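Uncharacterized protein (Bacteroides eggerthii, PDB 4FTD) is of unknown function but pairs an immunoglobulin-like domain with a six-bladed beta-propeller and may have a part in carbohydrate metabolism. Local coordinates at residues 31-35 against 46-50; 75-81 against 103-107; 132-138 against 150-155; 247-252 against 298-304; 337-342 against 354-360. All blocks are in the same frame, centred on the assembly; numbering follows the deposited sequence.

Two groups of contacts lie far apart in this chain. Interactions 1 and 2 touch and share one sheet of the immunoglobulin-like domain; both are partly buried, each with apolar packing and a lysine, an exposed one paired with a carboxylate in interaction 1 and a buried one bonded to a backbone carbonyl in interaction 2. Interactions 3, 4 and 5 belong to the beta-propeller, the centre of interaction 4 being about 52 Å from that of interaction 1. Interaction 3 is partly open, built on an arginine-tyrosine stack and waters. Interactions 4 and 5 are buried and touch each other: side-chain amides and a serine join separate sheets in the first, backbone bonds join strands of one sheet in the second.

Interaction 1. Residues 31-35 against 46-50; sequences KVVEG and FPRLD
With CG anti to its carbonyl carbon (chi1 -62°) and the rest of its chain fully extended, K31 reaches across to D50, whose own CG takes the same place on its residue (chi1 -59°). The two side chains meet at about a right angle in a salt bridge, K31 NZ to D50 OD2 2.8 Å, on the syn lone pair of OD2. D50 OD1 forms a salt bridge with R108, so each carboxylate oxygen has a basic partner. Two residues on, V33 packs with both methyls: CG1 lies 3.6 Å from P47 CD, and CG2 is 3.9 Å from L49 CD2. Further along, the F46 ring comes in against the backbone, its CE2 3.4 Å from G35 CA, with V33 O at the ring edge. The strand 31-38 keeps its bonds to strand 17-22, whereas L49 pairs its backbone with R106 and R108. The hairpin of strands 31-38 and 43-45 thus splays apart around a small apolar filling, in keeping with the beta-sheet framework of an immunoglobulin-like domain.

Interaction 2. Residues 75-81 against 103-107; sequences MDYSMDA and MKVRK
The Y77 ring carries V105 CG2 over the centre of one face, 3.6 Å above the plane, as a CH-pi contact, while M103 O sits at the ring edge, in its plane. Its hydroxyl donates to that carbonyl, Y77 OH to M103 O 2.8 Å, arriving 51° out of the carbonyl plane. M103, bent at chi3, brings its CE to 3.7 Å from Y77 CE1, near the hydroxyl end and on the same side of the ring as V105 CG2, and M75 SE meets the same methyl at 3.7 Å; M75, M79 and M103 are all selenomethionines. The side chains of M79 and K107 slide past each other in opposite directions, M79 SE 3.9 Å from K107 CE. The extended lysine ends in a cluster of carbonyls: K107 NZ donates to D80 O at 3.0 Å, to water 1, which donates to M79 O, and weakly to T83 O. An Asx turn, in which D76 OD1 accepts from the backbone N and the hydroxyl of S78, bends the chain around Y77. The loop follows strand 74-75 and lies over strand 98-106, where Y77 and V105 also rest on L58 of strand 58-64, and M79 on F55.

Interaction 3. Residues 132-138 against 150-155; sequences DFATNYT and VVSRPT
A type I turn from T135 to T138 brings the chain back to the end of strand 147-152, just beyond which R153 N donates to Y137 O at 3.0 Å with an N-H...O angle of 161°. Y137 is the filling of a sandwich. The R153 guanidinium lies flat on one ring face, centres 4.5 Å apart and planes 25° from parallel, and T155 packs on the opposite face, its CB 4.1 Å from the ring centroid. A bend at chi3 (-76°) folds the arginine back over the ring; Y190 adds a cation-pi partner for it. The turn itself is pinned by T135 OG1, which accepts from Y137 N in an ST turn. All this sits where the chain enters a four-stranded antiparallel meander, a propeller blade whose strands 138-143 and 147-152 are neighbours. Two waters lie in the guanidinium plane: R153 NE donates to water 3 and R153 NH2 to water 2, the latter 2.8 Å away. Water 4 donates to R153 O and hydrogen-bonds T138 OG1, 2.8 Å from each. V150 CG1 touches both T138 CG2, at 3.7 Å, and F133 CE2, at 3.9 Å.

Interaction 4. Residues 247-252 against 298-304; sequences DNASYN and MVTNVYR
N252 uses both ends of its amide on the facing strand: OD1 accepts from R304 N at 2.9 Å, nearly straight at 175°, and ND2 donates to V302 O at 3.0 Å, which lies in the amide plane. Two residues earlier S250 OG accepts twice, from V302 N at 3.0 Å and from N301 ND2 at 3.2 Å, and also hydrogen-bonds water 5. N248 ND2 donates to M298 O at 2.7 Å, while N248 OD1 accepts from G264 N, with water 5 as a further possible donor. Segment 250-252 and strand 300-304 run almost parallel, their axes 9° apart, and each belongs to the first strand of its own four-stranded sheet, as expected for neighbouring blades of a beta-propeller. At an axis separation of 6.6 Å, side chains replace the backbone ladder. Waters satisfy further groups: water 7 accepts from Y251 N and hydrogen-bonds Y303 OH, and water 6 accepts from A249 N and N301 ND2. S250 CB lies over one face of the Y303 ring. D247, touching the methyl of M298, keeps its carboxylate for R244 and N266.

Interaction 5. Residues 337-342 against 354-360; sequences GEAVAP and LVCTAGQ
An antiparallel ladder within one propeller blade joins 337-342 to the strand 350-357, and it is interrupted where the chain turns a corner at A341. V340 and C356 form its hydrogen-bonded pair, V340 N to C356 O 2.9 Å and C356 N to V340 O 3.1 Å, followed by the non-hydrogen-bonded pair A339 with T357. Beyond it A358 N donates to E338 O at 3.0 Å. E338, with CG anti to its carbonyl carbon and the chain extended beyond it, runs along the other segment, and its OE1 takes Q360 N at 2.9 Å on the syn lone pair and, weakly and bent, G359 N. The second oxygen, OE2, is held by S364 and by water 9, which also donates to Q360 O, so both carboxylate oxygens are held. The backbone angles of G359 are ones that only glycine readily takes. Apolar contacts line both faces: A339 CB meets V355 CG2 at 3.7 Å, and V340 CG2 meets A358 CB at 4.1 Å. Strand 350-357 has 369-374 on its far side, strand 412-420 packs on V340 and C356, and N301 of strand 300-304 accepts a weak bond from A341 N.

Interaction 1. Residues 31-35 against 46-50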
# COMPACT_ATOMS: atom_id res chain seq x y z
N LYS A 31 33.64 14.52 15.43
CA LYS A 31 32.57 14.02 16.29
C LYS A 31 33.12 13.02 17.30
O LYS A 31 33.78 12.04 16.93
CB LYS A 31 31.47 13.35 15.46
CG LYS A 31 30.79 14.29 14.49
CD LYS A 31 29.63 13.61 13.77
CE LYS A 31 28.84 14.59 12.91
NZ LYS A 31 27.74 13.87 12.23
N VAL A 32 32.85 13.27 18.58
CA VAL A 32 33.28 12.42 19.68
C VAL A 32 32.14 11.43 19.86
O VAL A 32 31.01 11.85 20.03
CB VAL A 32 33.47 13.21 20.99
CG1 VAL A 32 33.87 12.25 22.09
CG2 VAL A 32 34.46 14.39 20.78
N VAL A 33 32.44 10.12 19.81
CA VAL A 33 31.44 9.04 19.89
C VAL A 33 31.85 8.05 20.99
O VAL A 33 32.94 7.50 20.98
CB VAL A 33 31.31 8.29 18.56
CG1 VAL A 33 30.24 7.21 18.68
CG2 VAL A 33 30.94 9.26 17.44
N GLU A 34 30.96 7.87 21.95
CA GLU A 34 31.19 7.04 23.11
C GLU A 34 30.99 5.56 22.75
O GLU A 34 30.06 5.20 22.02
CB GLU A 34 30.21 7.47 24.22
CG GLU A 34 30.58 7.02 25.63
CD GLU A 34 31.69 7.85 26.26
OE1 GLU A 34 31.65 9.08 26.12
OE2 GLU A 34 32.59 7.26 26.92
N GLY A 35 31.87 4.70 23.26
CA GLY A 35 31.77 3.26 23.06
C GLY A 35 31.05 2.56 24.21
O GLY A 35 30.99 3.10 25.32
N PHE A 46 30.18 0.86 19.12
CA PHE A 46 29.86 2.27 18.99
C PHE A 46 28.61 2.42 18.16
O PHE A 46 28.31 1.56 17.36
CB PHE A 46 30.99 2.99 18.22
CG PHE A 46 32.30 2.96 18.93
CD1 PHE A 46 33.19 1.91 18.71
CD2 PHE A 46 32.65 3.97 19.81
CE1 PHE A 46 34.42 1.87 19.38
CE2 PHE A 46 33.86 3.93 20.50
CZ PHE A 46 34.75 2.89 20.27
N PRO A 47 27.91 3.55 18.32
CA PRO A 47 26.85 3.84 17.32
C PRO A 47 27.46 3.89 15.91
O PRO A 47 28.67 4.10 15.73
CB PRO A 47 26.30 5.19 17.74
CG PRO A 47 27.06 5.64 18.94
CD PRO A 47 27.99 4.55 19.39
N ARG A 48 26.63 3.64 14.91
CA ARG A 48 27.10 3.61 13.54
C ARG A 48 27.62 5.01 13.17
O ARG A 48 27.04 6.00 13.56
CB ARG A 48 25.99 3.17 12.59
CG ARG A 48 25.52 1.75 12.83
CD ARG A 48 24.28 1.39 12.03
NE ARG A 48 24.06 -0.06 12.10
CZ ARG A 48 24.71 -0.98 11.36
NH1 ARG A 48 25.62 -0.64 10.43
NH2 ARG A 48 24.43 -2.26 11.54
N LEU A 49 28.72 5.06 12.44
CA LEU A 49 29.35 6.32 12.09
C LEU A 49 29.00 6.75 10.66
O LEU A 49 28.70 5.91 9.78
CB LEU A 49 30.88 6.19 12.23
CG LEU A 49 31.40 5.70 13.57
CD1 LEU A 49 32.94 5.75 13.58
CD2 LEU A 49 30.83 6.54 14.70
N ASP A 50 29.09 8.06 10.42
CA ASP A 50 28.83 8.60 9.10
C ASP A 50 29.75 7.94 8.11
O ASP A 50 30.93 7.79 8.39
CB ASP A 50 29.07 10.11 9.04
CG ASP A 50 28.22 10.86 10.00
OD1 ASP A 50 27.09 10.39 10.23
OD2 ASP A 50 28.69 11.89 10.53

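Interaction 2. Residues 75-81 against 103-107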
# COMPACT_ATOMS: atom_id res chain seq x y z
N MSE A 75 43.78 4.02 15.37
CA MSE A 75 43.45 2.68 14.86
C MSE A 75 43.00 2.76 13.40
O MSE A 75 42.32 3.71 13.02
CB MSE A 75 42.34 2.06 15.73
CG MSE A 75 42.83 1.79 17.16
SE MSE A 75 41.46 0.93 18.25
CE MSE A 75 41.65 -0.99 17.51
N ASP A 76 43.36 1.75 12.62
CA ASP A 76 43.05 1.70 11.19
C ASP A 76 41.85 0.79 10.96
O ASP A 76 41.96 -0.45 11.05
CB ASP A 76 44.27 1.20 10.41
CG ASP A 76 44.06 1.19 8.89
OD1 ASP A 76 42.97 1.53 8.37
OD2 ASP A 76 45.02 0.81 8.20
N TYR A 77 40.70 1.40 10.70
CA TYR A 77 39.46 0.69 10.38
C TYR A 77 39.08 0.84 8.89
O TYR A 77 37.91 0.82 8.54
CB TYR A 77 38.33 1.20 11.29
CG TYR A 77 38.34 0.50 12.63
CD1 TYR A 77 39.13 0.96 13.67
CD2 TYR A 77 37.62 -0.67 12.82
CE1 TYR A 77 39.16 0.30 14.88
CE2 TYR A 77 37.64 -1.33 14.04
CZ TYR A 77 38.42 -0.84 15.06
OH TYR A 77 38.44 -1.47 16.29
N SER A 78 40.08 1.01 8.03
CA SER A 78 39.87 1.05 6.59
C SER A 78 38.94 -0.09 6.15
O SER A 78 39.12 -1.25 6.55
CB SER A 78 41.21 0.94 5.85
OG SER A 78 41.98 2.09 6.05
N MSE A 79 37.93 0.28 5.38
CA MSE A 79 36.95 -0.64 4.81
C MSE A 79 36.76 -0.23 3.35
O MSE A 79 36.80 0.96 3.06
CB MSE A 79 35.60 -0.45 5.50
CG MSE A 79 35.43 -1.17 6.78
SE MSE A 79 33.84 -0.56 7.69
CE MSE A 79 34.66 0.86 8.82
N ASP A 80 36.51 -1.18 2.46
CA ASP A 80 36.08 -0.80 1.10
C ASP A 80 34.63 -0.28 1.11
O ASP A 80 33.88 -0.53 2.07
CB ASP A 80 36.26 -1.96 0.11
CG ASP A 80 35.60 -3.23 0.57
OD1 ASP A 80 34.46 -3.17 1.07
OD2 ASP A 80 36.24 -4.29 0.44
N ALA A 81 34.22 0.42 0.06
CA ALA A 81 32.87 1.00 -0.02
C ALA A 81 31.75 -0.04 0.18
O ALA A 81 30.66 0.31 0.64
CB ALA A 81 32.68 1.76 -1.33
N MSE A 103 36.97 -4.84 19.06
CA MSE A 103 36.35 -3.54 18.86
C MSE A 103 35.76 -3.42 17.46
O MSE A 103 36.49 -3.45 16.49
CB MSE A 103 37.36 -2.43 19.12
CG MSE A 103 36.75 -1.04 18.96
SE MSE A 103 37.93 0.37 19.61
CE MSE A 103 37.83 1.66 18.04
N LYS A 104 34.43 -3.26 17.40
CA LYS A 104 33.70 -3.20 16.13
C LYS A 104 33.28 -1.77 15.81
O LYS A 104 32.69 -1.08 16.66
CB LYS A 104 32.46 -4.10 16.18
CG LYS A 104 31.74 -4.25 14.84
CD LYS A 104 30.40 -4.97 15.00
CE LYS A 104 30.59 -6.43 15.38
NZ LYS A 104 29.28 -7.11 15.49
N VAL A 105 33.61 -1.33 14.60
CA VAL A 105 33.19 -0.03 14.09
C VAL A 105 32.28 -0.30 12.87
O VAL A 105 32.63 -1.11 12.01
CB VAL A 105 34.37 0.90 13.71
CG1 VAL A 105 33.85 2.15 13.04
CG2 VAL A 105 35.19 1.28 14.95
N ARG A 106 31.15 0.42 12.82
CA ARG A 106 30.10 0.23 11.82
C ARG A 106 29.71 1.52 11.12
O ARG A 106 29.71 2.58 11.76
CB ARG A 106 28.88 -0.33 12.53
CG ARG A 106 29.13 -1.69 13.17
CD ARG A 106 27.91 -2.17 13.91
NE ARG A 106 27.64 -1.34 15.08
CZ ARG A 106 26.44 -1.12 15.61
NH1 ARG A 106 25.36 -1.65 15.07
NH2 ARG A 106 26.31 -0.34 16.67
N LYS A 107 29.40 1.42 9.82
CA LYS A 107 28.93 2.55 9.00
C LYS A 107 27.42 2.63 9.15
O LYS A 107 26.73 1.61 9.29
CB LYS A 107 29.20 2.36 7.49
CG LYS A 107 30.65 2.40 7.02
CD LYS A 107 30.79 2.05 5.54
CE LYS A 107 32.26 1.94 5.14
NZ LYS A 107 32.44 1.60 3.70
O HOH W 1 34.61 2.70 3.10

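Interaction 3. Residues 132-138 against 150-155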
# COMPACT_ATOMS: atom_id res chain seq x y z
N ASP A 132 -23.17 -1.99 7.91
CA ASP A 132 -23.63 -2.07 6.48
C ASP A 132 -22.91 -3.08 5.63
O ASP A 132 -23.48 -3.66 4.71
CB ASP A 132 -23.62 -0.71 5.82
CG ASP A 132 -24.58 0.24 6.49
OD1 ASP A 132 -25.67 -0.16 6.94
OD2 ASP A 132 -24.23 1.43 6.58
N PHE A 133 -21.67 -3.35 6.00
CA PHE A 133 -20.89 -4.41 5.39
C PHE A 133 -21.15 -5.83 5.88
O PHE A 133 -20.45 -6.73 5.46
CB PHE A 133 -19.37 -4.11 5.48
CG PHE A 133 -18.90 -3.19 4.44
CD1 PHE A 133 -18.82 -3.63 3.15
CD2 PHE A 133 -18.52 -1.89 4.74
CE1 PHE A 133 -18.42 -2.80 2.14
CE2 PHE A 133 -18.11 -1.04 3.75
CZ PHE A 133 -18.06 -1.50 2.44
N ALA A 134 -22.13 -6.03 6.73
CA ALA A 134 -22.48 -7.35 7.17
C ALA A 134 -23.44 -8.00 6.18
O ALA A 134 -23.71 -9.15 6.34
CB ALA A 134 -23.09 -7.32 8.55
N THR A 135 -23.94 -7.31 5.17
CA THR A 135 -24.85 -7.93 4.16
C THR A 135 -24.34 -7.68 2.79
O THR A 135 -23.48 -6.85 2.61
CB THR A 135 -26.31 -7.43 4.24
OG1 THR A 135 -26.48 -6.19 3.55
CG2 THR A 135 -26.76 -7.28 5.70
N ASN A 136 -24.89 -8.36 1.81
CA ASN A 136 -24.47 -8.10 0.44
C ASN A 136 -25.18 -6.89 -0.18
O ASN A 136 -25.13 -6.68 -1.37
CB ASN A 136 -24.57 -9.35 -0.40
CG ASN A 136 -25.97 -9.80 -0.64
OD1 ASN A 136 -26.94 -9.14 -0.25
ND2 ASN A 136 -26.09 -10.92 -1.32
N TYR A 137 -25.89 -6.11 0.64
CA TYR A 137 -26.45 -4.82 0.15
C TYR A 137 -25.42 -3.70 0.09
O TYR A 137 -25.71 -2.65 -0.42
CB TYR A 137 -27.71 -4.43 0.96
CG TYR A 137 -28.89 -5.20 0.45
CD1 TYR A 137 -29.02 -6.55 0.75
CD2 TYR A 137 -29.83 -4.63 -0.39
CE1 TYR A 137 -30.09 -7.29 0.27
CE2 TYR A 137 -30.90 -5.36 -0.89
CZ TYR A 137 -31.02 -6.71 -0.57
OH TYR A 137 -32.08 -7.47 -1.01
N THR A 138 -24.22 -3.94 0.59
CA THR A 138 -23.11 -2.99 0.42
C THR A 138 -21.95 -3.80 -0.13
O THR A 138 -21.48 -4.73 0.51
CB THR A 138 -22.64 -2.38 1.78
OG1 THR A 138 -23.70 -1.66 2.39
CG2 THR A 138 -21.42 -1.47 1.58
N VAL A 150 -19.07 4.58 1.91
CA VAL A 150 -19.72 3.29 2.03
C VAL A 150 -20.91 3.31 1.08
O VAL A 150 -21.77 4.18 1.20
CB VAL A 150 -20.19 3.02 3.45
CG1 VAL A 150 -20.85 1.65 3.46
CG2 VAL A 150 -19.00 3.13 4.40
N VAL A 151 -20.91 2.43 0.06
CA VAL A 151 -21.94 2.48 -0.99
C VAL A 151 -23.02 1.50 -0.55
O VAL A 151 -23.18 0.42 -1.09
CB VAL A 151 -21.41 2.19 -2.41
CG1 VAL A 151 -22.53 2.39 -3.44
CG2 VAL A 151 -20.19 3.05 -2.69
N SER A 152 -23.75 1.90 0.48
CA SER A 152 -24.78 1.05 1.03
C SER A 152 -26.14 1.25 0.33
O SER A 152 -26.56 2.35 0.08
CB SER A 152 -24.96 1.31 2.53
OG SER A 152 -25.15 2.68 2.78
N ARG A 153 -26.74 0.14 -0.07
CA ARG A 153 -28.11 0.15 -0.55
C ARG A 153 -28.96 -0.11 0.72
O ARG A 153 -28.57 -0.91 1.57
CB ARG A 153 -28.35 -0.96 -1.56
CG ARG A 153 -27.77 -0.65 -2.94
CD ARG A 153 -28.22 -1.74 -3.91
NE ARG A 153 -27.42 -2.92 -3.64
CZ ARG A 153 -27.85 -4.19 -3.65
NH1 ARG A 153 -29.12 -4.52 -3.85
NH2 ARG A 153 -26.98 -5.16 -3.38
N PRO A 154 -30.08 0.58 0.85
CA PRO A 154 -30.83 0.52 2.09
C PRO A 154 -31.50 -0.84 2.35
O PRO A 154 -32.20 -1.34 1.51
CB PRO A 154 -31.88 1.61 1.95
CG PRO A 154 -31.94 1.94 0.49
CD PRO A 154 -30.62 1.57 -0.09
N THR A 155 -31.33 -1.39 3.54
CA THR A 155 -31.90 -2.68 3.85
C THR A 155 -32.09 -2.81 5.34
O THR A 155 -31.51 -2.02 6.11
CB THR A 155 -31.04 -3.84 3.23
OG1 THR A 155 -31.80 -5.01 3.31
CG2 THR A 155 -29.73 -4.09 3.94
O HOH W 2 -27.71 -7.76 -2.77
O HOH W 3 -24.64 -3.30 -3.54
O HOH W 4 -26.41 -1.91 3.00

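Interaction 4. Residues 247-252 against 298-304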
# COMPACT_ATOMS: atom_id res chain seq x y z
N ASP A 247 -21.22 -4.71 -11.76
CA ASP A 247 -20.85 -5.52 -10.61
C ASP A 247 -19.51 -5.11 -10.00
O ASP A 247 -19.32 -5.29 -8.84
CB ASP A 247 -20.72 -7.00 -11.01
CG ASP A 247 -22.09 -7.66 -11.15
OD1 ASP A 247 -22.79 -7.72 -10.11
OD2 ASP A 247 -22.43 -8.13 -12.25
N ASN A 248 -18.60 -4.64 -10.86
CA ASN A 248 -17.25 -4.22 -10.52
C ASN A 248 -17.02 -2.88 -11.22
O ASN A 248 -17.77 -2.53 -12.12
CB ASN A 248 -16.17 -5.25 -10.92
CG ASN A 248 -16.16 -5.56 -12.40
OD1 ASN A 248 -15.74 -4.71 -13.21
ND2 ASN A 248 -16.61 -6.79 -12.78
N ALA A 249 -16.08 -2.11 -10.73
CA ALA A 249 -15.67 -0.88 -11.37
C ALA A 249 -14.25 -0.55 -10.98
O ALA A 249 -13.84 -0.75 -9.83
CB ALA A 249 -16.58 0.25 -11.00
N SER A 250 -13.47 -0.11 -11.96
CA SER A 250 -12.11 0.43 -11.67
C SER A 250 -12.02 1.86 -12.19
O SER A 250 -11.93 2.10 -13.38
CB SER A 250 -11.03 -0.45 -12.23
OG SER A 250 -11.27 -1.82 -11.97
N TYR A 251 -12.22 2.81 -11.27
CA TYR A 251 -12.16 4.21 -11.58
C TYR A 251 -10.70 4.65 -11.57
O TYR A 251 -10.04 4.57 -10.54
CB TYR A 251 -12.96 4.99 -10.54
CG TYR A 251 -14.45 4.77 -10.54
CD1 TYR A 251 -15.06 3.65 -9.86
CD2 TYR A 251 -15.30 5.73 -11.12
CE1 TYR A 251 -16.46 3.51 -9.87
CE2 TYR A 251 -16.69 5.59 -11.12
CZ TYR A 251 -17.28 4.53 -10.49
OH TYR A 251 -18.68 4.47 -10.53
N ASN A 252 -10.20 5.08 -12.73
CA ASN A 252 -8.84 5.58 -12.91
C ASN A 252 -8.92 7.05 -13.37
O ASN A 252 -9.06 7.32 -14.52
CB ASN A 252 -8.13 4.74 -13.99
CG ASN A 252 -7.90 3.32 -13.54
OD1 ASN A 252 -6.94 3.05 -12.83
ND2 ASN A 252 -8.81 2.43 -13.89
N MSE A 298 -16.76 -11.94 -12.26
CA MSE A 298 -17.33 -10.63 -11.95
C MSE A 298 -16.52 -9.80 -10.94
O MSE A 298 -16.78 -8.59 -10.83
CB MSE A 298 -18.72 -10.80 -11.39
CG MSE A 298 -18.74 -11.62 -10.08
SE MSE A 298 -20.47 -11.52 -9.30
CE MSE A 298 -20.40 -9.77 -8.54
N VAL A 299 -15.61 -10.45 -10.18
CA VAL A 299 -14.71 -9.81 -9.20
C VAL A 299 -13.34 -9.67 -9.85
O VAL A 299 -12.51 -10.57 -9.82
CB VAL A 299 -14.63 -10.56 -7.86
CG1 VAL A 299 -13.87 -9.72 -6.79
CG2 VAL A 299 -16.05 -10.91 -7.39
N THR A 300 -13.13 -8.50 -10.46
CA THR A 300 -11.94 -8.22 -11.28
C THR A 300 -11.76 -6.70 -11.35
O THR A 300 -12.74 -5.94 -11.18
CB THR A 300 -12.09 -8.81 -12.70
OG1 THR A 300 -10.89 -8.63 -13.47
CG2 THR A 300 -13.31 -8.21 -13.42
N ASN A 301 -10.53 -6.26 -11.58
CA ASN A 301 -10.19 -4.87 -11.60
C ASN A 301 -9.03 -4.62 -12.50
O ASN A 301 -8.19 -5.47 -12.67
CB ASN A 301 -9.78 -4.37 -10.21
CG ASN A 301 -10.91 -4.37 -9.17
OD1 ASN A 301 -10.95 -5.25 -8.35
ND2 ASN A 301 -11.81 -3.37 -9.22
N VAL A 302 -8.96 -3.39 -12.98
CA VAL A 302 -7.95 -2.86 -13.90
C VAL A 302 -7.54 -1.46 -13.40
O VAL A 302 -8.33 -0.51 -13.48
CB VAL A 302 -8.46 -2.78 -15.38
CG1 VAL A 302 -7.38 -2.19 -16.29
CG2 VAL A 302 -8.87 -4.15 -15.94
N TYR A 303 -6.32 -1.33 -12.88
CA TYR A 303 -5.83 -0.07 -12.30
C TYR A 303 -4.49 0.37 -12.89
O TYR A 303 -3.52 -0.41 -13.01
CB TYR A 303 -5.73 -0.14 -10.76
CG TYR A 303 -7.07 -0.08 -10.05
CD1 TYR A 303 -7.85 1.05 -10.09
CD2 TYR A 303 -7.51 -1.12 -9.29
CE1 TYR A 303 -9.09 1.12 -9.49
CE2 TYR A 303 -8.74 -1.09 -8.68
CZ TYR A 303 -9.53 0.04 -8.75
OH TYR A 303 -10.74 0.04 -8.12
N ARG A 304 -4.48 1.64 -13.28
CA ARG A 304 -3.32 2.30 -13.88
C ARG A 304 -2.10 2.29 -12.96
O ARG A 304 -2.22 2.51 -11.79
CB ARG A 304 -3.68 3.74 -14.22
CG ARG A 304 -2.69 4.45 -15.13
CD ARG A 304 -3.27 5.76 -15.62
NE ARG A 304 -2.28 6.49 -16.40
CZ ARG A 304 -2.38 7.77 -16.78
NH1 ARG A 304 -3.44 8.51 -16.46
NH2 ARG A 304 -1.38 8.32 -17.48
O HOH W 5 -13.32 -3.32 -12.72
O HOH W 6 -14.74 -3.60 -8.21
O HOH W 7 -12.18 2.21 -8.28
O HOH W 8 -5.94 8.42 -15.48

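Interaction 5. Residues 337-342 against 354-360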
# COMPACT_ATOMS: atom_id res chain seq x y z
N GLY A 337 -3.83 -15.92 -5.60
CA GLY A 337 -4.59 -16.05 -4.34
C GLY A 337 -5.88 -15.21 -4.24
O GLY A 337 -6.32 -14.85 -3.12
N GLU A 338 -6.48 -14.92 -5.40
CA GLU A 338 -7.69 -14.12 -5.56
C GLU A 338 -7.47 -12.63 -5.22
O GLU A 338 -8.44 -11.96 -4.84
CB GLU A 338 -8.89 -14.67 -4.78
CG GLU A 338 -9.15 -16.18 -5.00
CD GLU A 338 -10.49 -16.63 -4.42
OE1 GLU A 338 -11.36 -15.79 -4.10
OE2 GLU A 338 -10.66 -17.85 -4.28
N ALA A 339 -6.22 -12.16 -5.36
CA ALA A 339 -5.86 -10.76 -5.24
C ALA A 339 -6.61 -9.99 -6.33
O ALA A 339 -6.56 -10.32 -7.52
CB ALA A 339 -4.37 -10.54 -5.38
N VAL A 340 -7.35 -9.00 -5.88
CA VAL A 340 -8.09 -8.09 -6.73
C VAL A 340 -7.76 -6.65 -6.29
O VAL A 340 -6.97 -6.42 -5.37
CB VAL A 340 -9.64 -8.39 -6.71
CG1 VAL A 340 -9.92 -9.81 -7.24
CG2 VAL A 340 -10.28 -8.19 -5.34
N ALA A 341 -8.29 -5.69 -7.03
CA ALA A 341 -8.00 -4.26 -6.83
C ALA A 341 -6.47 -3.93 -6.71
O ALA A 341 -6.06 -3.27 -5.79
CB ALA A 341 -8.78 -3.74 -5.63
N PRO A 342 -5.64 -4.39 -7.67
CA PRO A 342 -4.17 -4.20 -7.61
C PRO A 342 -3.72 -2.76 -7.85
O PRO A 342 -3.89 -2.24 -8.97
CB PRO A 342 -3.65 -5.12 -8.74
CG PRO A 342 -4.78 -5.18 -9.70
CD PRO A 342 -6.04 -5.06 -8.91
N LEU A 354 -0.44 -3.15 -3.51
CA LEU A 354 -1.53 -3.23 -2.54
C LEU A 354 -2.64 -4.03 -3.24
O LEU A 354 -3.03 -3.70 -4.38
CB LEU A 354 -2.02 -1.84 -2.15
CG LEU A 354 -3.29 -1.74 -1.30
CD1 LEU A 354 -3.15 -2.45 0.04
CD2 LEU A 354 -3.66 -0.25 -1.13
N VAL A 355 -3.10 -5.11 -2.60
CA VAL A 355 -4.21 -5.90 -3.14
C VAL A 355 -5.13 -6.26 -2.01
O VAL A 355 -4.77 -6.11 -0.83
CB VAL A 355 -3.75 -7.19 -3.86
CG1 VAL A 355 -2.86 -6.88 -5.04
CG2 VAL A 355 -3.08 -8.16 -2.89
N CYS A 356 -6.36 -6.67 -2.35
CA CYS A 356 -7.22 -7.33 -1.36
C CYS A 356 -7.60 -8.67 -1.90
O CYS A 356 -8.06 -8.77 -3.06
CB CYS A 356 -8.48 -6.50 -1.03
SG CYS A 356 -9.43 -7.16 0.35
N THR A 357 -7.44 -9.74 -1.12
CA THR A 357 -7.84 -11.06 -1.63
C THR A 357 -9.37 -11.18 -1.41
O THR A 357 -9.86 -10.81 -0.35
CB THR A 357 -7.02 -12.21 -1.02
OG1 THR A 357 -7.23 -12.13 0.38
CG2 THR A 357 -5.46 -12.10 -1.38
N ALA A 358 -10.10 -11.69 -2.40
CA ALA A 358 -11.58 -11.61 -2.44
C ALA A 358 -12.33 -12.70 -1.68
O ALA A 358 -13.21 -12.42 -0.84
CB ALA A 358 -12.05 -11.56 -3.89
N GLY A 359 -12.01 -13.96 -1.98
CA GLY A 359 -12.78 -15.04 -1.39
C GLY A 359 -14.14 -15.24 -2.06
O GLY A 359 -15.17 -15.19 -1.40
N GLN A 360 -14.11 -15.53 -3.36
CA GLN A 360 -15.33 -15.69 -4.18
C GLN A 360 -15.66 -17.15 -4.25
O GLN A 360 -14.86 -17.92 -4.77
CB GLN A 360 -15.09 -15.14 -5.60
CG GLN A 360 -16.24 -15.28 -6.60
CD GLN A 360 -17.45 -14.44 -6.23
OE1 GLN A 360 -17.37 -13.56 -5.42
NE2 GLN A 360 -18.58 -14.72 -6.85
O HOH W 9 -12.57 -19.06 -5.36